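Local coordinates for FeeM (Uncultured bacterium, PDB 2G0B), which is an N-acyl amino acid synthase that probably transfers a long-chain acyl group from an acyl carrier protein to the amino group of tyrosine, at residues E90-A95 / H135-C140. Numbering follows the deposited sequence.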
loop_
_atom_site.group_PDB
_atom_site.type_symbol
_atom_site.label_atom_id
_atom_site.label_comp_id
_atom_site.label_asym_id
_atom_site.label_seq_id
_atom_site.Cartn_x
_atom_site.Cartn_y
_atom_site.Cartn_z
ATOM N N GLU A 90 -16.771 16.272 3.805
ATOM C CA GLU A 90 -17.857 15.798 2.945
ATOM C C GLU A 90 -18.357 14.396 3.320
ATOM O O GLU A 90 -19.305 13.890 2.714
ATOM C CB GLU A 90 -17.422 15.801 1.484
ATOM C CG GLU A 90 -16.878 17.125 0.984
ATOM C CD GLU A 90 -16.428 17.054 -0.470
ATOM O OE1 GLU A 90 -15.580 16.181 -0.809
ATOM O OE2 GLU A 90 -16.928 17.873 -1.280
ATOM N N GLY A 91 -17.705 13.767 4.298
ATOM C CA GLY A 91 -18.104 12.453 4.773
ATOM C C GLY A 91 -17.692 11.362 3.813
ATOM O O GLY A 91 -18.484 10.478 3.482
ATOM N N LYS A 92 -16.445 11.429 3.362
ATOM C CA LYS A 92 -15.925 10.483 2.394
ATOM C C LYS A 92 -15.143 9.375 3.069
ATOM O O LYS A 92 -14.330 9.627 3.963
ATOM C CB LYS A 92 -15.048 11.197 1.362
ATOM C CG LYS A 92 -15.818 12.061 0.364
ATOM C CD LYS A 92 -16.889 11.260 -0.375
ATOM C CE LYS A 92 -17.717 12.155 -1.293
ATOM N NZ LYS A 92 -17.096 12.250 -2.641
ATOM N N LYS A 93 -15.398 8.142 2.643
ATOM C CA LYS A 93 -14.680 7.007 3.170
ATOM C C LYS A 93 -13.277 6.987 2.586
ATOM O O LYS A 93 -13.097 6.849 1.377
ATOM C CB LYS A 93 -15.419 5.701 2.867
ATOM C CG LYS A 93 -15.035 4.567 3.791
ATOM C CD LYS A 93 -15.963 3.397 3.661
ATOM C CE LYS A 93 -15.443 2.237 4.477
ATOM N NZ LYS A 93 -16.467 1.667 5.383
ATOM N N LEU A 94 -12.288 7.191 3.444
ATOM C CA LEU A 94 -10.896 7.140 3.025
ATOM C C LEU A 94 -10.201 5.916 3.585
ATOM O O LEU A 94 -10.617 5.357 4.602
ATOM C CB LEU A 94 -10.142 8.403 3.455
ATOM C CG LEU A 94 -10.820 9.752 3.268
ATOM C CD1 LEU A 94 -9.980 10.831 3.911
ATOM C CD2 LEU A 94 -11.049 10.049 1.801
ATOM N N ALA A 95 -9.149 5.492 2.897
ATOM C CA ALA A 95 -8.305 4.405 3.358
ATOM C C ALA A 95 -6.924 4.598 2.790
ATOM O O ALA A 95 -6.770 5.032 1.651
ATOM C CB ALA A 95 -8.870 3.075 2.935
ATOM N N HIS A 135 -16.756 -0.290 -0.041
ATOM C CA HIS A 135 -17.355 0.938 -0.586
ATOM C C HIS A 135 -16.529 2.169 -0.261
ATOM O O HIS A 135 -17.067 3.226 0.060
ATOM C CB HIS A 135 -18.814 1.105 -0.145
ATOM C CG HIS A 135 -19.683 -0.068 -0.471
ATOM N ND1 HIS A 135 -19.717 -0.646 -1.723
ATOM C CD2 HIS A 135 -20.556 -0.770 0.290
ATOM C CE1 HIS A 135 -20.571 -1.654 -1.718
ATOM N NE2 HIS A 135 -21.097 -1.749 -0.509
ATOM N N ILE A 136 -15.209 2.012 -0.348
ATOM C CA ILE A 136 -14.263 3.098 -0.115
ATOM C C ILE A 136 -14.357 4.112 -1.252
ATOM O O ILE A 136 -14.507 3.734 -2.417
ATOM C CB ILE A 136 -12.815 2.517 0.012
ATOM C CG1 ILE A 136 -12.622 1.857 1.380
ATOM C CG2 ILE A 136 -11.749 3.592 -0.222
ATOM C CD1 ILE A 136 -11.510 0.840 1.424
ATOM N N ASP A 137 -14.317 5.393 -0.908
ATOM C CA ASP A 137 -14.327 6.455 -1.914
ATOM C C ASP A 137 -12.919 6.762 -2.446
ATOM O O ASP A 137 -12.663 6.635 -3.644
ATOM C CB ASP A 137 -14.979 7.728 -1.357
ATOM C CG ASP A 137 -16.465 7.567 -1.128
ATOM O OD1 ASP A 137 -17.177 7.161 -2.076
ATOM O OD2 ASP A 137 -17.013 7.819 -0.034
ATOM N N TYR A 138 -12.016 7.162 -1.553
ATOM C CA TYR A 138 -10.652 7.504 -1.953
ATOM C C TYR A 138 -9.592 6.601 -1.344
ATOM O O TYR A 138 -9.517 6.441 -0.123
ATOM C CB TYR A 138 -10.350 8.967 -1.652
ATOM C CG TYR A 138 -11.025 9.918 -2.607
ATOM C CD1 TYR A 138 -12.204 10.569 -2.260
ATOM C CD2 TYR A 138 -10.491 10.157 -3.865
ATOM C CE1 TYR A 138 -12.827 11.439 -3.148
ATOM C CE2 TYR A 138 -11.103 11.023 -4.753
ATOM C CZ TYR A 138 -12.260 11.660 -4.395
ATOM O OH TYR A 138 -12.854 12.515 -5.286
ATOM N N LEU A 139 -8.786 6.002 -2.213
ATOM C CA LEU A 139 -7.663 5.180 -1.806
ATOM C C LEU A 139 -6.397 6.032 -1.830
ATOM O O LEU A 139 -5.941 6.428 -2.884
ATOM C CB LEU A 139 -7.525 4.008 -2.770
ATOM C CG LEU A 139 -7.156 2.634 -2.242
ATOM C CD1 LEU A 139 -7.832 2.344 -0.933
ATOM C CD2 LEU A 139 -7.546 1.606 -3.258
ATOM N N CYS A 140 -5.838 6.314 -0.661
ATOM C CA CYS A 140 -4.688 7.217 -0.562
ATOM C C CYS A 140 -3.333 6.496 -0.410
ATOM O O CYS A 140 -3.252 5.424 0.197
ATOM C CB CYS A 140 -4.890 8.183 0.589
ATOM S SG CYS A 140 -6.503 8.990 0.617
#
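Ala95, Lys93 and Tyr138 bury the largest areas where strands 94-102 and 138-143 begin side by side, the adjacent parallel pair in an otherwise antiparallel sheet, consistent with the family's acetyltransferase-like fold. Two bonds establish the pairing: Ala95 N donates to Tyr138 O at 3.2 Å, and Cys140 N to Ala95 O at 2.8 Å, almost straight at 175°. Just before the strands, Lys93 O accepts from Tyr138 N at 3.1 Å and Asp137 N at 3.0 Å, the latter more bent at 139°. The Lys93 side chain extends with CG anti to the backbone N, and CD packs against His135 O. Asp137 returns the grip: chi1 of -69° sets its carboxylate beside its own backbone N, where OD2 takes Lys93 N at 3.1 Å through the anti lone pair. The Lys92 side chain crosses that of Asp137 at about a right angle, CD lying 3.5 Å from Asp137 OD2. On one sheet face Leu94 CD2 meets Tyr138 CB at 3.7 Å, and the tyrosine ring stacks on Trp87. On the other, Ala95 CB touches Ile136 CD1 at 3.8 Å. The amides of Lys93, Ala95, Asp137, Tyr138 and Cys140 thus all find acceptors across the contact, and the ammonium of Lys92 probably eases the carboxylate's charge without a salt bridge.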